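PDB 5TU0: Lmo2125 protein from Listeria monocytogenes serovar 1/2a, which binds maltose as a member of the bacterial solute-binding protein 1 family and probably delivers it to a membrane transporter for uptake. Local coordinates for residues L11-D16 with V36-V41; P62-S67 with W276-Y281; K204-V209 with D361-S366; K159-Y164 with Q215-A220. The protein carries 2 engineered substitutions. All blocks are in the same frame, centred on the assembly; numbering follows the deposited sequence.

Contact 1 (L11-D16 with V36-V41); sequences LTVSVD and VKVKVV
V13 and V38 meet on the face of a parallel strand pair that also carries L11 and V40, and their methyl groups make the close apolar contact between 11-16 and 36-41. CG2 of V13 lies 3.6 Å from CG1 of V38. V13 holds CG1 anti to its backbone N (chi1 175°), which leaves CG2 beside that nitrogen and aimed back along the strand toward the earlier residue V38 rather than at its direct partner V40. Helix 17-34 packs on V38 and V40, W276 touches V13, and helix 285-295 covers L11.

The backbones are stitched by five hydrogen bonds alternating in direction, among them V13 N to K39 O at 2.8 Å, which is almost straight at 175°. K39 O also receives a CA-H contact from T12 CA at 3.4 Å, and V13 O is likewise approached by V40 CA.

The other face, with T12, S14, K39 and V41, is looser toward its exposed side. K39 runs out fully extended beside T12, its CD 3.8 Å from T12 OG1, before its ammonium end leads away from the other strand at the exposed surface. Even here one spot is tight: CG2 of V41 presses on S14, 3.4 Å from CB.

The segments bury 445 Å² between them and run in the same direction, with strand axes 27° apart. Strand 10-15, helix 17-34 and strand 37-42 together form a beta-alpha-beta crossover, the unit with which the first lobe of periplasmic-binding-protein folds characteristically begins.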
# COMPACT_ATOMS: atom_id res chain seq x y z
N LEU A 11 -6.44 -29.59 -3.60
CA LEU A 11 -6.52 -28.20 -3.15
C LEU A 11 -6.50 -27.25 -4.36
O LEU A 11 -5.61 -27.36 -5.20
CB LEU A 11 -5.32 -27.88 -2.26
CG LEU A 11 -5.30 -26.48 -1.63
CD1 LEU A 11 -6.26 -26.43 -0.44
CD2 LEU A 11 -3.90 -26.10 -1.19
N THR A 12 -7.46 -26.33 -4.44
CA THR A 12 -7.49 -25.39 -5.55
C THR A 12 -6.93 -24.02 -5.12
O THR A 12 -7.47 -23.37 -4.20
CB THR A 12 -8.89 -25.26 -6.16
OG1 THR A 12 -9.30 -26.55 -6.65
CG2 THR A 12 -8.89 -24.29 -7.32
N VAL A 13 -5.88 -23.60 -5.82
CA VAL A 13 -5.16 -22.36 -5.51
C VAL A 13 -5.41 -21.41 -6.65
O VAL A 13 -5.07 -21.74 -7.78
CB VAL A 13 -3.65 -22.63 -5.36
CG1 VAL A 13 -2.86 -21.34 -5.14
CG2 VAL A 13 -3.40 -23.63 -4.24
N SER A 14 -6.04 -20.27 -6.36
CA SER A 14 -6.32 -19.26 -7.38
C SER A 14 -5.44 -18.04 -7.20
O SER A 14 -5.42 -17.42 -6.13
CB SER A 14 -7.79 -18.85 -7.36
OG SER A 14 -8.09 -17.99 -8.46
N VAL A 15 -4.74 -17.65 -8.26
CA VAL A 15 -3.89 -16.49 -8.21
C VAL A 15 -3.93 -15.69 -9.49
O VAL A 15 -4.32 -16.19 -10.54
CB VAL A 15 -2.40 -16.85 -7.89
CG1 VAL A 15 -2.25 -17.35 -6.47
CG2 VAL A 15 -1.81 -17.85 -8.90
N ASP A 16 -3.53 -14.44 -9.37
CA ASP A 16 -3.40 -13.55 -10.49
C ASP A 16 -2.32 -14.10 -11.42
O ASP A 16 -1.43 -14.83 -10.99
CB ASP A 16 -2.99 -12.18 -9.98
CG ASP A 16 -3.01 -11.15 -11.04
OD1 ASP A 16 -2.07 -11.15 -11.88
OD2 ASP A 16 -3.94 -10.33 -11.00
N VAL A 36 -1.16 -34.63 -1.64
CA VAL A 36 -2.25 -33.83 -2.18
C VAL A 36 -1.93 -33.42 -3.60
O VAL A 36 -0.74 -33.37 -3.99
CB VAL A 36 -2.44 -32.54 -1.34
CG1 VAL A 36 -3.55 -31.66 -1.90
CG2 VAL A 36 -2.70 -32.87 0.12
N LYS A 37 -2.97 -33.17 -4.40
CA LYS A 37 -2.79 -32.66 -5.75
C LYS A 37 -3.26 -31.20 -5.70
O LYS A 37 -4.36 -30.92 -5.24
CB LYS A 37 -3.58 -33.46 -6.79
CG LYS A 37 -3.33 -32.93 -8.20
CD LYS A 37 -3.75 -33.89 -9.30
CE LYS A 37 -3.30 -33.35 -10.66
NZ LYS A 37 -3.45 -34.35 -11.75
N VAL A 38 -2.40 -30.27 -6.10
CA VAL A 38 -2.73 -28.86 -6.11
C VAL A 38 -3.14 -28.49 -7.54
O VAL A 38 -2.40 -28.77 -8.48
CB VAL A 38 -1.54 -27.98 -5.67
CG1 VAL A 38 -1.85 -26.50 -5.84
CG2 VAL A 38 -1.15 -28.29 -4.23
N LYS A 39 -4.32 -27.90 -7.67
CA LYS A 39 -4.84 -27.42 -8.94
C LYS A 39 -4.64 -25.91 -8.93
O LYS A 39 -5.14 -25.23 -8.03
CB LYS A 39 -6.33 -27.76 -9.06
CG LYS A 39 -7.02 -27.21 -10.30
CD LYS A 39 -8.50 -27.56 -10.26
CE LYS A 39 -9.26 -26.96 -11.44
NZ LYS A 39 -10.67 -27.43 -11.46
N VAL A 40 -3.90 -25.40 -9.90
CA VAL A 40 -3.62 -23.97 -9.99
C VAL A 40 -4.52 -23.32 -11.04
O VAL A 40 -4.53 -23.73 -12.19
CB VAL A 40 -2.15 -23.70 -10.34
CG1 VAL A 40 -1.87 -22.20 -10.37
CG2 VAL A 40 -1.23 -24.38 -9.34
N VAL A 41 -5.28 -22.31 -10.63
CA VAL A 41 -6.14 -21.57 -11.55
C VAL A 41 -5.69 -20.12 -11.58
O VAL A 41 -5.28 -19.57 -10.55
CB VAL A 41 -7.64 -21.69 -11.20
CG1 VAL A 41 -8.08 -23.14 -11.24
CG2 VAL A 41 -7.95 -21.10 -9.84

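Contact 2 (P62-S67 with W276-Y281)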
# COMPACT_ATOMS: atom_id res chain seq x y z
N PRO A 62 -12.41 -21.24 -5.24
CA PRO A 62 -11.13 -21.88 -4.92
C PRO A 62 -10.98 -22.02 -3.40
O PRO A 62 -11.68 -21.34 -2.63
CB PRO A 62 -10.10 -20.87 -5.46
CG PRO A 62 -10.81 -19.56 -5.38
CD PRO A 62 -12.21 -19.87 -5.77
N ASP A 63 -10.09 -22.91 -2.96
CA ASP A 63 -9.84 -23.10 -1.54
C ASP A 63 -8.99 -22.00 -0.95
O ASP A 63 -9.23 -21.57 0.19
CB ASP A 63 -9.13 -24.42 -1.31
CG ASP A 63 -9.97 -25.59 -1.70
OD1 ASP A 63 -11.05 -25.75 -1.11
OD2 ASP A 63 -9.52 -26.36 -2.58
N VAL A 64 -7.96 -21.57 -1.69
CA VAL A 64 -7.07 -20.51 -1.22
C VAL A 64 -6.82 -19.51 -2.35
O VAL A 64 -6.86 -19.86 -3.53
CB VAL A 64 -5.72 -21.03 -0.69
CG1 VAL A 64 -5.91 -21.88 0.56
CG2 VAL A 64 -5.00 -21.82 -1.77
N MET A 65 -6.58 -18.27 -1.96
CA MET A 65 -6.33 -17.19 -2.89
C MET A 65 -5.59 -16.08 -2.15
O MET A 65 -5.26 -16.23 -0.98
CB MET A 65 -7.66 -16.71 -3.48
CG MET A 65 -8.59 -16.04 -2.47
SD MET A 65 -10.32 -16.55 -2.61
CE MET A 65 -10.17 -18.09 -1.72
N MET A 66 -5.33 -14.97 -2.81
CA MET A 66 -4.67 -13.85 -2.17
C MET A 66 -5.62 -12.67 -2.08
O MET A 66 -6.65 -12.62 -2.78
CB MET A 66 -3.41 -13.47 -2.95
CG MET A 66 -2.37 -14.58 -3.04
SD MET A 66 -1.00 -14.17 -4.14
CE MET A 66 -0.38 -12.70 -3.38
N SER A 67 -5.28 -11.72 -1.22
CA SER A 67 -6.04 -10.50 -1.07
C SER A 67 -5.15 -9.38 -0.58
O SER A 67 -4.22 -9.63 0.21
CB SER A 67 -7.19 -10.69 -0.08
OG SER A 67 -7.88 -9.46 0.16
N TRP A 276 -2.27 -14.41 2.03
CA TRP A 276 -2.95 -15.57 1.53
C TRP A 276 -4.17 -15.78 2.43
O TRP A 276 -4.09 -15.62 3.66
CB TRP A 276 -2.03 -16.80 1.57
CG TRP A 276 -1.06 -16.84 0.47
CD1 TRP A 276 0.22 -16.37 0.47
CD2 TRP A 276 -1.27 -17.43 -0.82
NE1 TRP A 276 0.82 -16.64 -0.74
CE2 TRP A 276 -0.08 -17.27 -1.56
CE3 TRP A 276 -2.36 -18.06 -1.42
CZ2 TRP A 276 0.05 -17.74 -2.86
CZ3 TRP A 276 -2.23 -18.53 -2.72
CH2 TRP A 276 -1.03 -18.36 -3.43
N VAL A 277 -5.31 -16.11 1.83
CA VAL A 277 -6.55 -16.31 2.56
C VAL A 277 -7.19 -17.63 2.17
O VAL A 277 -6.89 -18.17 1.11
CB VAL A 277 -7.53 -15.15 2.33
CG1 VAL A 277 -6.87 -13.83 2.73
CG2 VAL A 277 -8.02 -15.06 0.88
N VAL A 278 -8.06 -18.14 3.05
CA VAL A 278 -8.76 -19.42 2.85
C VAL A 278 -10.25 -19.17 2.76
O VAL A 278 -10.83 -18.49 3.60
CB VAL A 278 -8.50 -20.38 4.02
CG1 VAL A 278 -9.29 -21.68 3.85
CG2 VAL A 278 -7.02 -20.65 4.16
N SER A 279 -10.88 -19.72 1.72
CA SER A 279 -12.32 -19.62 1.56
C SER A 279 -13.04 -20.25 2.76
O SER A 279 -12.70 -21.36 3.17
CB SER A 279 -12.75 -20.35 0.29
OG SER A 279 -14.15 -20.47 0.19
N ASN A 280 -14.02 -19.54 3.33
CA ASN A 280 -14.78 -20.09 4.47
C ASN A 280 -15.71 -21.21 4.00
O ASN A 280 -16.24 -21.95 4.82
CB ASN A 280 -15.59 -18.99 5.16
CG ASN A 280 -15.95 -19.33 6.60
OD1 ASN A 280 -15.31 -20.17 7.25
ND2 ASN A 280 -16.94 -18.63 7.13
N TYR A 281 -15.88 -21.34 2.68
CA TYR A 281 -16.72 -22.37 2.07
C TYR A 281 -15.92 -23.61 1.69
O TYR A 281 -16.49 -24.60 1.22
CB TYR A 281 -17.40 -21.81 0.81
CG TYR A 281 -18.08 -20.45 1.03
CD1 TYR A 281 -19.39 -20.36 1.46
CD2 TYR A 281 -17.38 -19.27 0.78
CE1 TYR A 281 -20.00 -19.14 1.66
CE2 TYR A 281 -17.99 -18.03 0.98
CZ TYR A 281 -19.29 -17.97 1.43
OH TYR A 281 -19.88 -16.76 1.62
O HOH W 1 -14.16 -22.54 -1.35
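M66 lays its side chain over the indole of W276, with a methylene and a sulfur above the same ring face. CG sits 3.6 Å from the centroid of the W276 six-membered ring and only 6° off its normal, a CH-pi contact. The sulfur follows as a Met-aromatic contact, M66 SD lying 4.2 Å from the same centroid. The nearly extended chi2 (173°) carries SD across the ring toward CZ2. W276 also meets W291 edge-to-face.

Beneath these side chains, 64-67 and 276-278 pair antiparallel. M65 and V277 form the hydrogen-bonded pair, V277 N donating to M65 O at 2.8 Å and M65 N to V277 O at 3.1 Å, while V64-V278 and M66-W276 are non-hydrogen-bonded pairs. On the M65 face, its CG packs 3.5 Å from CG2 of V277, and the bent chain brings CE to S279.

Beyond V278, S279 N donates to D63 O from above its carbonyl plane. A water links P62 O with S279 OG, 2.6 Å from the latter, and S279 OG accepts from Y281 N in an ST turn. The D63 carboxylate turns elsewhere, to S282, N284 and T12 N.

Reciprocal main-chain bonds and apolar, sulfur-aromatic packing thus join the buried strands together, and hydroxyl and water bonds are added only at the S279 end, which leads toward the tartronate-binding residues.

Contact 3 (K204-V209 with D361-S366); sequences KWFQDV and DAASGS
A Schellman motif closes helix 348-363, and the last turn of helix 193-208 packs against it through F206 and Q207. G365 has the positive phi of such a terminus, and the two bonds back into the final turn are G365 N to A362 O and S366 N to D361 O.

F206 presents a ring face to A363. Its CG stands beside the backbone N and anti to the carbonyl carbon (chi1 -77°), a setting that carries the ring off the helix toward the neighbouring one. The methyl of A363 sits above that face, offset toward the rim on the CD2-CE2 side, with CB 3.6 Å from the ring centroid. This is a CH-pi contact in which the small alanine lets the helix end come close, the F206 and A363 CA atoms being 5.7 Å apart. W210 meets the same phenyl edge-to-face, and W160 and Q215 also touch it.

Q207 begins with a similar first torsion but folds back at chi2 (-71°), so that its amide swings across to the helix terminus. There NE2 donates to A363 O, with the acceptor lying nearly in the amide plane of Q207. A363 thereby uses both ends: its methyl on a ring, its carbonyl on an amide. The carbonyl oxygen, A363 O, also lies 3.5 Å from F206 CB, between the two side chains.

Q207 NE2 also lies 3.5 Å from S364 C, at the point where the helix ends, while its bond to A363 O measures 2.9 Å at 165° about the hydrogen.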
# COMPACT_ATOMS: atom_id res chain seq x y z
N LYS A 204 1.68 24.72 0.76
CA LYS A 204 2.82 25.56 0.32
C LYS A 204 3.36 25.05 -1.02
O LYS A 204 3.68 25.85 -1.91
CB LYS A 204 3.95 25.59 1.37
CG LYS A 204 3.60 26.12 2.75
CD LYS A 204 3.24 27.60 2.78
CE LYS A 204 3.02 28.07 4.22
NZ LYS A 204 2.42 29.44 4.25
N TRP A 205 3.48 23.73 -1.16
CA TRP A 205 3.94 23.15 -2.43
C TRP A 205 2.94 23.44 -3.55
O TRP A 205 3.33 23.90 -4.63
CB TRP A 205 4.21 21.65 -2.31
CG TRP A 205 5.53 21.34 -1.63
CD1 TRP A 205 5.77 21.23 -0.28
CD2 TRP A 205 6.79 21.11 -2.28
NE1 TRP A 205 7.11 20.94 -0.06
CE2 TRP A 205 7.75 20.86 -1.27
CE3 TRP A 205 7.20 21.09 -3.62
CZ2 TRP A 205 9.10 20.60 -1.56
CZ3 TRP A 205 8.53 20.83 -3.91
CH2 TRP A 205 9.46 20.57 -2.87
N PHE A 206 1.66 23.19 -3.30
CA PHE A 206 0.61 23.48 -4.31
C PHE A 206 0.56 24.93 -4.75
O PHE A 206 0.47 25.23 -5.96
CB PHE A 206 -0.77 23.12 -3.77
CG PHE A 206 -1.05 21.67 -3.77
CD1 PHE A 206 -1.20 21.01 -4.97
CD2 PHE A 206 -1.22 20.96 -2.58
CE1 PHE A 206 -1.49 19.66 -5.01
CE2 PHE A 206 -1.49 19.61 -2.61
CZ PHE A 206 -1.63 18.96 -3.83
N GLN A 207 0.62 25.83 -3.77
CA GLN A 207 0.45 27.25 -4.01
C GLN A 207 1.71 28.03 -4.44
O GLN A 207 1.61 28.95 -5.25
CB GLN A 207 -0.20 27.90 -2.77
CG GLN A 207 -1.66 27.49 -2.58
CD GLN A 207 -2.59 28.09 -3.64
OE1 GLN A 207 -2.53 29.30 -3.90
NE2 GLN A 207 -3.45 27.27 -4.24
N ASP A 208 2.89 27.63 -3.94
CA ASP A 208 4.14 28.35 -4.23
C ASP A 208 5.11 27.72 -5.20
O ASP A 208 5.99 28.41 -5.72
CB ASP A 208 4.94 28.57 -2.93
CG ASP A 208 4.16 29.30 -1.87
OD1 ASP A 208 3.12 29.91 -2.17
OD2 ASP A 208 4.60 29.26 -0.71
N VAL A 209 4.98 26.43 -5.46
CA VAL A 209 5.99 25.74 -6.27
C VAL A 209 5.44 25.05 -7.51
O VAL A 209 5.93 25.22 -8.60
CB VAL A 209 6.63 24.62 -5.40
CG1 VAL A 209 7.60 23.75 -6.20
CG2 VAL A 209 7.30 25.19 -4.17
N ASP A 361 -9.68 21.36 -0.96
CA ASP A 361 -10.14 22.71 -0.59
C ASP A 361 -8.97 23.61 -0.15
O ASP A 361 -8.97 24.80 -0.45
CB ASP A 361 -11.25 22.65 0.45
CG ASP A 361 -12.55 21.99 -0.08
OD1 ASP A 361 -12.68 21.73 -1.29
OD2 ASP A 361 -13.46 21.74 0.75
N ALA A 362 -7.99 23.02 0.52
CA ALA A 362 -6.78 23.72 0.95
C ALA A 362 -5.76 23.84 -0.19
O ALA A 362 -5.20 24.92 -0.40
CB ALA A 362 -6.15 23.04 2.15
N ALA A 363 -5.55 22.76 -0.93
CA ALA A 363 -4.58 22.76 -2.02
C ALA A 363 -4.89 23.86 -3.06
O ALA A 363 -3.99 24.53 -3.58
CB ALA A 363 -4.56 21.39 -2.69
N SER A 364 -6.18 24.05 -3.31
CA SER A 364 -6.66 25.03 -4.27
C SER A 364 -6.77 26.46 -3.74
O SER A 364 -7.14 27.36 -4.48
CB SER A 364 -8.04 24.60 -4.79
OG SER A 364 -9.02 24.70 -3.78
N GLY A 365 -6.45 26.67 -2.46
CA GLY A 365 -6.56 28.00 -1.86
C GLY A 365 -7.99 28.44 -1.63
O GLY A 365 -8.25 29.63 -1.41
N SER A 366 -8.93 27.49 -1.65
CA SER A 366 -10.36 27.81 -1.51
C SER A 366 -10.79 27.94 -0.07
O SER A 366 -11.76 28.63 0.25
CB SER A 366 -11.20 26.74 -2.23
OG SER A 366 -10.87 26.67 -3.61

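Contact 4 (K159-Y164 with Q215-A220); sequences KWTDFY and QDNKSA. With GLC (alpha-D-glucopyranose), chain B.
T161 lies alongside N217, the two side chains sliding past each other in opposite directions and joined by one straight hydrogen bond. N217 ND2 donates to T161 OG1 at 2.7 Å with an angle of 178°, and the hydroxyl oxygen lies 2° from the amide plane. A chi1 of 51° places OG1 between the T161 backbone N and carbonyl carbon, directing it at the amide, while CG2 turns to Q215 O at 3.6 Å.

K159 crosses N217 at about a right angle, its CE 3.6 Å from ND2, and its CG rests near the methyl of A220. Extended throughout, the lysine ends in a salt bridge within its own segment, NZ to D162 OD2 at 2.9 Å on the anti lone pair. The other oxygen, D162 OD1, accepts from Y164 N and so caps helix 163-172.

Y164, in the first turn of that helix, offers a ring face to the bound glucose, with CD1 3.9 Å from GLC C4. W241, also of the glycan pocket, touches Y164.

One neutral bond thus ties the K159-D162 turn to the start of helix 217-229. Separately, the lysine salt bridge and the cap, both on D162, probably steady the helix start carrying Y164, whose aromatic face meets the sugar, a usual way of binding pyranose rings.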
# COMPACT_ATOMS: atom_id res chain seq x y z
N LYS A 159 1.61 13.29 -5.69
CA LYS A 159 0.17 13.38 -5.95
C LYS A 159 -0.60 13.64 -4.66
O LYS A 159 -1.46 12.83 -4.23
CB LYS A 159 -0.31 12.10 -6.64
CG LYS A 159 -1.68 12.20 -7.28
CD LYS A 159 -2.25 10.83 -7.61
CE LYS A 159 -3.66 10.94 -8.16
NZ LYS A 159 -4.33 9.61 -8.24
N TRP A 160 -0.34 14.79 -4.04
CA TRP A 160 -0.96 15.07 -2.76
C TRP A 160 -2.47 15.36 -2.74
O TRP A 160 -3.04 15.43 -1.66
CB TRP A 160 -0.16 16.12 -1.96
CG TRP A 160 1.15 15.59 -1.38
CD1 TRP A 160 1.46 14.28 -1.06
CD2 TRP A 160 2.24 16.38 -0.90
NE1 TRP A 160 2.70 14.22 -0.49
CE2 TRP A 160 3.20 15.49 -0.37
CE3 TRP A 160 2.51 17.75 -0.90
CZ2 TRP A 160 4.42 15.93 0.15
CZ3 TRP A 160 3.72 18.18 -0.39
CH2 TRP A 160 4.65 17.28 0.13
N THR A 161 -3.11 15.46 -3.91
CA THR A 161 -4.58 15.58 -3.94
C THR A 161 -5.21 14.22 -3.59
O THR A 161 -6.38 14.16 -3.23
CB THR A 161 -5.13 16.02 -5.30
OG1 THR A 161 -4.59 15.20 -6.34
CG2 THR A 161 -4.76 17.47 -5.57
N ASP A 162 -4.42 13.16 -3.75
CA ASP A 162 -4.86 11.79 -3.47
C ASP A 162 -4.49 11.47 -2.01
O ASP A 162 -3.30 11.41 -1.66
CB ASP A 162 -4.18 10.84 -4.47
CG ASP A 162 -4.72 9.41 -4.40
OD1 ASP A 162 -5.08 8.93 -3.32
OD2 ASP A 162 -4.71 8.74 -5.46
N PHE A 163 -5.50 11.27 -1.17
CA PHE A 163 -5.25 10.98 0.24
C PHE A 163 -4.37 9.75 0.45
O PHE A 163 -3.65 9.69 1.43
CB PHE A 163 -6.57 10.81 0.97
CG PHE A 163 -6.42 10.55 2.43
CD1 PHE A 163 -5.88 11.52 3.26
CD2 PHE A 163 -6.89 9.36 2.99
CE1 PHE A 163 -5.76 11.29 4.62
CE2 PHE A 163 -6.76 9.14 4.35
CZ PHE A 163 -6.20 10.10 5.16
N TYR A 164 -4.42 8.79 -0.46
CA TYR A 164 -3.52 7.64 -0.32
C TYR A 164 -2.04 8.07 -0.27
O TYR A 164 -1.23 7.49 0.45
CB TYR A 164 -3.77 6.60 -1.42
CG TYR A 164 -2.90 5.39 -1.26
CD1 TYR A 164 -3.26 4.36 -0.39
CD2 TYR A 164 -1.69 5.29 -1.93
CE1 TYR A 164 -2.44 3.25 -0.22
CE2 TYR A 164 -0.88 4.20 -1.77
CZ TYR A 164 -1.26 3.19 -0.92
OH TYR A 164 -0.42 2.11 -0.78
N GLN A 215 -3.03 20.24 -9.01
CA GLN A 215 -4.26 20.36 -8.23
C GLN A 215 -5.46 19.60 -8.80
O GLN A 215 -6.47 19.45 -8.10
CB GLN A 215 -4.64 21.83 -8.07
CG GLN A 215 -3.58 22.62 -7.32
CD GLN A 215 -3.85 24.10 -7.29
OE1 GLN A 215 -5.00 24.54 -7.27
NE2 GLN A 215 -2.78 24.90 -7.30
N ASP A 216 -5.38 19.15 -10.06
CA ASP A 216 -6.47 18.42 -10.73
C ASP A 216 -6.27 16.94 -10.45
O ASP A 216 -5.54 16.25 -11.17
CB ASP A 216 -6.46 18.73 -12.23
CG ASP A 216 -7.69 18.19 -12.97
OD1 ASP A 216 -8.70 17.86 -12.34
OD2 ASP A 216 -7.63 18.13 -14.21
N ASN A 217 -6.93 16.45 -9.42
CA ASN A 217 -6.75 15.05 -9.02
C ASN A 217 -7.01 14.06 -10.15
O ASN A 217 -6.30 13.07 -10.26
CB ASN A 217 -7.64 14.69 -7.85
CG ASN A 217 -7.36 13.29 -7.33
OD1 ASN A 217 -8.15 12.37 -7.52
ND2 ASN A 217 -6.20 13.11 -6.73
N LYS A 218 -7.99 14.34 -10.99
CA LYS A 218 -8.35 13.42 -12.07
C LYS A 218 -7.20 13.12 -13.05
O LYS A 218 -7.10 12.01 -13.57
CB LYS A 218 -9.57 13.96 -12.84
CG LYS A 218 -10.10 13.02 -13.91
CD LYS A 218 -11.35 13.58 -14.59
CE LYS A 218 -11.89 12.57 -15.60
NZ LYS A 218 -13.17 12.99 -16.24
N SER A 219 -6.33 14.10 -13.29
CA SER A 219 -5.24 13.97 -14.26
C SER A 219 -3.83 14.13 -13.69
O SER A 219 -2.85 14.03 -14.43
CB SER A 219 -5.44 15.01 -15.35
OG SER A 219 -5.37 16.31 -14.79
N ALA A 220 -3.72 14.37 -12.38
CA ALA A 220 -2.40 14.60 -11.75
C ALA A 220 -1.42 13.41 -11.89
O ALA A 220 -0.22 13.62 -12.09
CB ALA A 220 -2.57 14.98 -10.29
C1 GLC B . -2.56 1.02 -4.46
C2 GLC B . -3.01 0.35 -3.16
C3 GLC B . -4.51 0.53 -2.93
C4 GLC B . -4.86 2.02 -3.00
C5 GLC B . -4.42 2.58 -4.35
C6 GLC B . -4.76 4.07 -4.46
O2 GLC B . -2.70 -1.05 -3.20
O3 GLC B . -4.87 -0.00 -1.65
O4 GLC B . -6.27 2.21 -2.82
O5 GLC B . -3.00 2.39 -4.51
O6 GLC B . -4.04 4.67 -5.55

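Overall arrangement
The four contacts fall into two groups on opposite sides of the chain's centre, with bound sugar between them. Contacts 1 and 2 have centres 10 Å apart and touch directly: S14 N reaches V64 O at 3.0 Å, a probable hydrogen bond, and V15 CG1 packs 3.4 Å from W276 CH2. Contacts 3 and 4, centres 12 Å apart, meet through Q215 and W160, which both lie against F206. Across the molecule the nearest atoms of contacts 2 and 4 are about 12 Å apart, and those of contacts 1 and 3 about 30 Å. Contact 4 reaches the sugar directly through Y164; the S67 side chain of contact 2 stays about 10 Å from a glucose.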